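GTPase activator-like protein (Chaetomium thermophilum, PDB 5HIU) is probably a GTPase activator, the fungal counterpart of the tuberous sclerosis protein TSC2, of which this chain is the all-helical N-terminal part. Local coordinates at residues A[63-68]-A[82-87]. Sequence-based numbering, arbitrary orientation.
Sequences HAAKDM and WELLIE
Ala65 meets two consecutive leucines of the helix 75-89, and the contact is apolar throughout. Its CB comes to 3.6 Å from CD2 of Leu84 and, more loosely, to 4.4 Å from CD2 of Leu85, so the methyl is directed at the pair. A small residue suits this place because it lets the backbone of 63-68 approach the neighbouring helix, while the longer leucines supply the reach from the other side. In Leu84 a chi1 of 164° swings CG away from the residue's own backbone N and carries the CD2 branch of the fork to Ala65. Leu85 uses both branches: CD2 faces Ala65, and CD1 lies 4.5 Å from CA of Lys66, the residue whose CA is nearest its own at 7.6 Å.

The two segments belong to successive helices, 59-65 and 75-89, of an elongated array of paired helices, an alpha-solenoid, and lie near its N-terminal end. Leu31 of helix 22-33 touches Leu84 as well as Ala64 and Met68, so the apolar layer continues onto that helix. Ile69 extends it beside Leu85.

Polar groups stay at the margin. Lys66 meets Leu85 through its CA alone; the extended aliphatic chain then leads the ammonium away from the leucines, toward a long, weak ion pair with Glu101, as befits a partly exposed lysine. The carbonyl of Ala65 accepts a hydrogen bond from Met68, its O lying 2.8 Å from Met68 N. Ser81, on helix 75-89, also bonds that oxygen through its hydroxyl, giving the two helices a polar link beside their apolar one.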
ATOM      1  N   HIS A  63      37.435 -10.598  -1.640  1.00 69.37           N
ATOM      2  CA  HIS A  63      38.221 -10.097  -0.531  1.00 72.23           C
ATOM      3  C   HIS A  63      39.239  -9.087  -0.998  1.00 72.41           C
ATOM      4  O   HIS A  63      39.485  -8.065  -0.340  1.00 72.34           O
ATOM      5  CB  HIS A  63      38.955 -11.228   0.155  1.00 79.91           C
ATOM      6  CG  HIS A  63      38.066 -12.304   0.659  1.00 81.61           C
ATOM      7  ND1 HIS A  63      36.757 -12.083   1.027  1.00 83.44           N
ATOM      8  CD2 HIS A  63      38.306 -13.614   0.879  1.00 88.80           C
ATOM      9  CE1 HIS A  63      36.222 -13.220   1.434  1.00 85.22           C
ATOM     10  NE2 HIS A  63      37.144 -14.162   1.359  1.00 89.63           N
ATOM     11  N   ALA A  64      39.844  -9.376  -2.140  1.00 71.60           N
ATOM     12  CA  ALA A  64      40.779  -8.436  -2.719  1.00 74.53           C
ATOM     13  C   ALA A  64      40.173  -7.022  -2.782  1.00 74.04           C
ATOM     14  O   ALA A  64      40.846  -6.055  -2.458  1.00 80.32           O
ATOM     15  CB  ALA A  64      41.200  -8.909  -4.102  1.00 74.64           C
ATOM     16  N   ALA A  65      38.892  -6.926  -3.159  1.00 71.96           N
ATOM     17  CA  ALA A  65      38.265  -5.664  -3.577  1.00 64.75           C
ATOM     18  C   ALA A  65      37.395  -4.977  -2.551  1.00 62.98           C
ATOM     19  O   ALA A  65      37.206  -3.776  -2.654  1.00 65.31           O
ATOM     20  CB  ALA A  65      37.429  -5.908  -4.824  1.00 61.67           C
ATOM     21  N   LYS A  66      36.830  -5.724  -1.600  1.00 61.84           N
ATOM     22  CA  LYS A  66      35.788  -5.184  -0.717  1.00 63.43           C
ATOM     23  C   LYS A  66      36.128  -3.883   0.007  1.00 68.29           C
ATOM     24  O   LYS A  66      35.239  -3.068   0.270  1.00 70.03           O
ATOM     25  CB  LYS A  66      35.305  -6.225   0.285  1.00 66.59           C
ATOM     26  CG  LYS A  66      36.362  -6.774   1.226  1.00 74.96           C
ATOM     27  CD  LYS A  66      35.865  -8.078   1.833  1.00 78.62           C
ATOM     28  CE  LYS A  66      36.921  -8.797   2.638  1.00 84.89           C
ATOM     29  NZ  LYS A  66      36.611  -8.740   4.089  1.00 92.23           N
ATOM     30  N   ASP A  67      37.405  -3.674   0.312  1.00 69.96           N
ATOM     31  CA  ASP A  67      37.854  -2.426   0.955  1.00 68.26           C
ATOM     32  C   ASP A  67      37.678  -1.193   0.078  1.00 66.33           C
ATOM     33  O   ASP A  67      37.485  -0.099   0.602  1.00 71.34           O
ATOM     34  CB  ASP A  67      39.313  -2.533   1.388  1.00 70.91           C
ATOM     35  CG  ASP A  67      40.251  -2.633   0.218  1.00 71.56           C
ATOM     36  OD1 ASP A  67      40.662  -1.587  -0.319  1.00 74.21           O
ATOM     37  OD2 ASP A  67      40.573  -3.763  -0.185  1.00 75.35           O
ATOM     38  N   MET A  68      37.725  -1.366  -1.244  1.00 62.22           N
ATOM     39  CA  MET A  68      37.596  -0.247  -2.191  1.00 62.39           C
ATOM     40  C   MET A  68      36.201   0.419  -2.185  1.00 61.09           C
ATOM     41  O   MET A  68      36.046   1.531  -2.686  1.00 56.65           O
ATOM     42  CB  MET A  68      37.923  -0.709  -3.613  1.00 63.85           C
ATOM     43  CG  MET A  68      39.327  -1.248  -3.784  1.00 65.76           C
ATOM     44  SD  MET A  68      39.661  -1.962  -5.405  1.00 72.42           S
ATOM     45  CE  MET A  68      39.758  -0.463  -6.390  1.00 77.57           C
ATOM     46  N   TRP A  82      32.252  -1.708  -6.755  1.00 52.33           N
ATOM     47  CA  TRP A  82      30.849  -2.116  -6.661  1.00 51.81           C
ATOM     48  C   TRP A  82      30.438  -2.940  -7.847  1.00 50.12           C
ATOM     49  O   TRP A  82      29.716  -3.915  -7.729  1.00 49.53           O
ATOM     50  CB  TRP A  82      29.931  -0.912  -6.631  1.00 50.58           C
ATOM     51  CG  TRP A  82      29.733  -0.321  -5.332  1.00 46.28           C
ATOM     52  CD1 TRP A  82      30.069   0.933  -4.959  1.00 49.24           C
ATOM     53  CD2 TRP A  82      29.112  -0.921  -4.219  1.00 49.03           C
ATOM     54  NE1 TRP A  82      29.702   1.161  -3.667  1.00 51.40           N
ATOM     55  CE2 TRP A  82      29.112   0.028  -3.181  1.00 52.11           C
ATOM     56  CE3 TRP A  82      28.569  -2.179  -3.978  1.00 52.21           C
ATOM     57  CZ2 TRP A  82      28.581  -0.237  -1.925  1.00 52.23           C
ATOM     58  CZ3 TRP A  82      28.044  -2.444  -2.726  1.00 52.40           C
ATOM     59  CH2 TRP A  82      28.056  -1.475  -1.717  1.00 53.27           C
ATOM     60  N   GLU A  83      30.890  -2.520  -9.005  1.00 51.96           N
ATOM     61  CA  GLU A  83      30.551  -3.212 -10.230  1.00 57.55           C
ATOM     62  C   GLU A  83      31.167  -4.585 -10.298  1.00 59.49           C
ATOM     63  O   GLU A  83      30.599  -5.503 -10.898  1.00 62.60           O
ATOM     64  CB  GLU A  83      30.973  -2.375 -11.410  1.00 59.97           C
ATOM     65  CG  GLU A  83      30.223  -1.067 -11.410  1.00 64.14           C
ATOM     66  CD  GLU A  83      30.579  -0.197 -12.566  1.00 68.06           C
ATOM     67  OE1 GLU A  83      31.799  -0.013 -12.825  1.00 65.05           O
ATOM     68  OE2 GLU A  83      29.607   0.304 -13.175  1.00 74.13           O
ATOM     69  N   LEU A  84      32.326  -4.726  -9.670  1.00 57.88           N
ATOM     70  CA  LEU A  84      33.011  -5.988  -9.640  1.00 59.83           C
ATOM     71  C   LEU A  84      32.314  -6.887  -8.636  1.00 60.99           C
ATOM     72  O   LEU A  84      32.190  -8.091  -8.872  1.00 60.87           O
ATOM     73  CB  LEU A  84      34.475  -5.780  -9.275  1.00 61.22           C
ATOM     74  CG  LEU A  84      35.272  -7.003  -8.825  1.00 65.79           C
ATOM     75  CD1 LEU A  84      35.507  -7.942  -9.997  1.00 67.37           C
ATOM     76  CD2 LEU A  84      36.586  -6.551  -8.213  1.00 67.88           C
ATOM     77  N   LEU A  85      31.878  -6.302  -7.515  1.00 62.03           N
ATOM     78  CA  LEU A  85      31.216  -7.064  -6.450  1.00 61.27           C
ATOM     79  C   LEU A  85      29.839  -7.553  -6.918  1.00 57.28           C
ATOM     80  O   LEU A  85      29.421  -8.674  -6.632  1.00 60.28           O
ATOM     81  CB  LEU A  85      31.093  -6.225  -5.172  1.00 58.31           C
ATOM     82  CG  LEU A  85      32.382  -5.844  -4.425  1.00 62.70           C
ATOM     83  CD1 LEU A  85      32.049  -5.055  -3.163  1.00 58.89           C
ATOM     84  CD2 LEU A  85      33.238  -7.049  -4.045  1.00 64.28           C
ATOM     85  N   ILE A  86      29.162  -6.699  -7.657  1.00 53.80           N
ATOM     86  CA  ILE A  86      27.867  -7.007  -8.224  1.00 56.63           C
ATOM     87  C   ILE A  86      27.956  -8.221  -9.131  1.00 62.71           C
ATOM     88  O   ILE A  86      27.103  -9.116  -9.073  1.00 66.34           O
ATOM     89  CB  ILE A  86      27.334  -5.779  -8.989  1.00 53.14           C
ATOM     90  CG1 ILE A  86      26.701  -4.826  -7.994  1.00 47.45           C
ATOM     91  CG2 ILE A  86      26.316  -6.166 -10.041  1.00 55.23           C
ATOM     92  CD1 ILE A  86      26.643  -3.417  -8.480  1.00 48.05           C
ATOM     93  N   GLU A  87      28.989  -8.264  -9.962  1.00 62.15           N
ATOM     94  CA  GLU A  87      29.181  -9.428 -10.819  1.00 67.03           C
ATOM     95  C   GLU A  87      29.525 -10.647  -9.995  1.00 68.02           C
ATOM     96  O   GLU A  87      29.102 -11.737 -10.340  1.00 76.68           O
ATOM     97  CB  GLU A  87      30.243  -9.185 -11.900  1.00 71.59           C
ATOM     98  CG  GLU A  87      29.798  -8.233 -12.996  1.00 73.35           C
ATOM     99  CD  GLU A  87      28.463  -8.625 -13.606  1.00 79.39           C
ATOM    100  OE1 GLU A  87      28.430  -9.624 -14.351  1.00 90.61           O
ATOM    101  OE2 GLU A  87      27.442  -7.940 -13.340  1.00 75.39           O
TER